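Local coordinates for protein glycine betaine/carnitine/choline ABC transporter (PDB 3O66) that probably captures glycine betaine, carnitine, choline or related compounds as the substrate-binding component of an ABC transporter, at residues 274-277 and 278-282. Numbering follows the deposited sequence.
Sequences FLKK and HHYFD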
loop_
_atom_site.group_PDB
_atom_site.type_symbol
_atom_site.label_atom_id
_atom_site.label_comp_id
_atom_site.label_asym_id
_atom_site.label_seq_id
_atom_site.Cartn_x
_atom_site.Cartn_y
_atom_site.Cartn_z
ATOM N N PHE A 274 -5.509 -11.706 12.720
ATOM C CA PHE A 274 -4.187 -11.863 12.117
ATOM C C PHE A 274 -3.116 -11.987 13.219
ATOM O O PHE A 274 -2.279 -12.895 13.186
ATOM C CB PHE A 274 -3.880 -10.688 11.186
ATOM C CG PHE A 274 -2.567 -10.812 10.462
ATOM C CD1 PHE A 274 -2.441 -11.677 9.375
ATOM C CD2 PHE A 274 -1.481 -10.048 10.862
ATOM C CE1 PHE A 274 -1.227 -11.800 8.671
ATOM C CE2 PHE A 274 -0.230 -10.141 10.171
ATOM C CZ PHE A 274 -0.114 -11.026 9.070
ATOM N N LEU A 275 -3.164 -11.092 14.196
ATOM C CA LEU A 275 -2.199 -11.127 15.278
ATOM C C LEU A 275 -2.278 -12.440 16.044
ATOM O O LEU A 275 -1.244 -13.032 16.357
ATOM C CB LEU A 275 -2.375 -9.960 16.261
ATOM C CG LEU A 275 -1.922 -8.635 15.699
ATOM C CD1 LEU A 275 -2.358 -7.455 16.597
ATOM C CD2 LEU A 275 -0.371 -8.655 15.410
ATOM N N LYS A 276 -3.503 -12.901 16.331
ATOM C CA LYS A 276 -3.658 -14.158 17.067
ATOM C C LYS A 276 -3.129 -15.341 16.254
ATOM O O LYS A 276 -2.483 -16.226 16.791
ATOM C CB LYS A 276 -5.121 -14.387 17.467
ATOM C CG LYS A 276 -5.580 -13.449 18.585
ATOM C CD LYS A 276 -6.895 -13.947 19.193
ATOM C CE LYS A 276 -7.416 -13.053 20.350
ATOM N NZ LYS A 276 -6.341 -12.368 21.144
ATOM N N LYS A 277 -3.385 -15.324 14.951
ATOM C CA LYS A 277 -2.929 -16.389 14.042
ATOM C C LYS A 277 -1.398 -16.511 14.083
ATOM O O LYS A 277 -0.853 -17.597 13.915
ATOM C CB LYS A 277 -3.384 -16.068 12.606
ATOM C CG LYS A 277 -3.157 -17.181 11.605
ATOM C CD LYS A 277 -3.485 -16.734 10.169
ATOM C CE LYS A 277 -2.790 -17.635 9.160
ATOM N NZ LYS A 277 -2.873 -17.100 7.744
ATOM N N HIS A 278 -0.715 -15.386 14.288
ATOM C CA HIS A 278 0.736 -15.386 14.345
ATOM C C HIS A 278 1.305 -15.236 15.765
ATOM O O HIS A 278 2.480 -14.907 15.901
ATOM C CB HIS A 278 1.313 -14.344 13.381
ATOM C CG HIS A 278 1.055 -14.662 11.941
ATOM N ND1 HIS A 278 1.880 -15.482 11.208
ATOM C CD2 HIS A 278 0.070 -14.267 11.098
ATOM C CE1 HIS A 278 1.420 -15.591 9.976
ATOM N NE2 HIS A 278 0.314 -14.870 9.883
ATOM N N HIS A 279 0.493 -15.463 16.809
ATOM C CA HIS A 279 0.983 -15.439 18.207
ATOM C C HIS A 279 1.692 -14.104 18.502
ATOM O O HIS A 279 2.687 -14.070 19.231
ATOM C CB HIS A 279 1.909 -16.675 18.461
ATOM C CG HIS A 279 2.130 -17.002 19.913
ATOM N ND1 HIS A 279 3.390 -17.060 20.485
ATOM C CD2 HIS A 279 1.252 -17.299 20.903
ATOM C CE1 HIS A 279 3.271 -17.370 21.769
ATOM N NE2 HIS A 279 1.985 -17.513 22.050
ATOM N N TYR A 280 1.166 -13.017 17.919
ATOM C CA TYR A 280 1.693 -11.654 18.052
ATOM C C TYR A 280 3.165 -11.565 17.677
ATOM O O TYR A 280 3.889 -10.710 18.201
ATOM C CB TYR A 280 1.481 -11.116 19.467
ATOM C CG TYR A 280 0.041 -10.974 19.815
ATOM C CD1 TYR A 280 -0.588 -9.730 19.732
ATOM C CD2 TYR A 280 -0.720 -12.093 20.173
ATOM C CE1 TYR A 280 -1.952 -9.594 20.047
ATOM C CE2 TYR A 280 -2.073 -11.974 20.482
ATOM C CZ TYR A 280 -2.684 -10.718 20.406
ATOM O OH TYR A 280 -4.022 -10.597 20.726
ATOM N N PHE A 281 3.612 -12.469 16.806
ATOM C CA PHE A 281 5.011 -12.499 16.360
ATOM C C PHE A 281 6.032 -12.591 17.511
ATOM O O PHE A 281 7.147 -12.055 17.436
ATOM C CB PHE A 281 5.270 -11.320 15.404
ATOM C CG PHE A 281 4.334 -11.313 14.199
ATOM C CD1 PHE A 281 4.532 -12.214 13.144
ATOM C CD2 PHE A 281 3.240 -10.459 14.145
ATOM C CE1 PHE A 281 3.677 -12.239 12.040
ATOM C CE2 PHE A 281 2.360 -10.464 13.026
ATOM C CZ PHE A 281 2.585 -11.351 11.972
ATOM N N ASP A 282 5.637 -13.290 18.567
ATOM C CA ASP A 282 6.476 -13.483 19.754
ATOM C C ASP A 282 7.586 -14.547 19.580
ATOM O O ASP A 282 7.632 -15.331 18.626
ATOM C CB ASP A 282 5.597 -13.865 20.942
ATOM C CG ASP A 282 4.866 -12.670 21.543
ATOM O OD1 ASP A 282 5.323 -11.537 21.353
ATOM O OD2 ASP A 282 3.835 -12.871 22.223
ATOM O OXT ASP A 282 8.482 -14.647 20.423
HETATM O O HOH W 1 -1.213 -15.296 7.539
#
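F274 meets two aromatic side chains of the chain end that follows its own helix. H278 brings CD2 over one face of the F274 ring near its rim, with the ring centroids 4.8 Å apart and the planes at 54°. F281 approaches the F274 ring as well, its CZ 3.6 Å from F274 CE2, which lies at the edge of the F281 ring. H278 CB lies over one face of the F281 ring, and F274, H278 and F281 together form an aromatic cluster. With CG anti to the backbone N (chi1 -177°), the F274 side chain reaches both partners. One residue on, L275 lays CB over a face of the Y280 ring in a CH-pi contact, 4.1 Å from its centroid, while L275 CD2 touches F281. K276 runs alongside Y280 and bends at its last torsion, placing NZ 2.9 Å from Y280 OH at the ring edge. A water whose O lies 2.8 Å from H278 NE2 also approaches K277 NZ, so closely that this second leg is doubtful.

The backbone behind these contacts is a Schellman motif with H279 as C-prime residue at positive phi. Y280 N gives L275 O a bond of 2.9 Å, and H279 N bonds to K276 O. H278 N still makes the helical bond to F274 O. Further out, F274 and L275 rest on M27 of helix 19-35, Y280 stacks on H34, and K243 forms a salt bridge with the D282 side chain. Apolar and aromatic packing thus joins the closing turn of helix 267-277 to the C-terminal tail, while backbone N-H groups of the turn bond to the carbonyls of F274, L275 and K276.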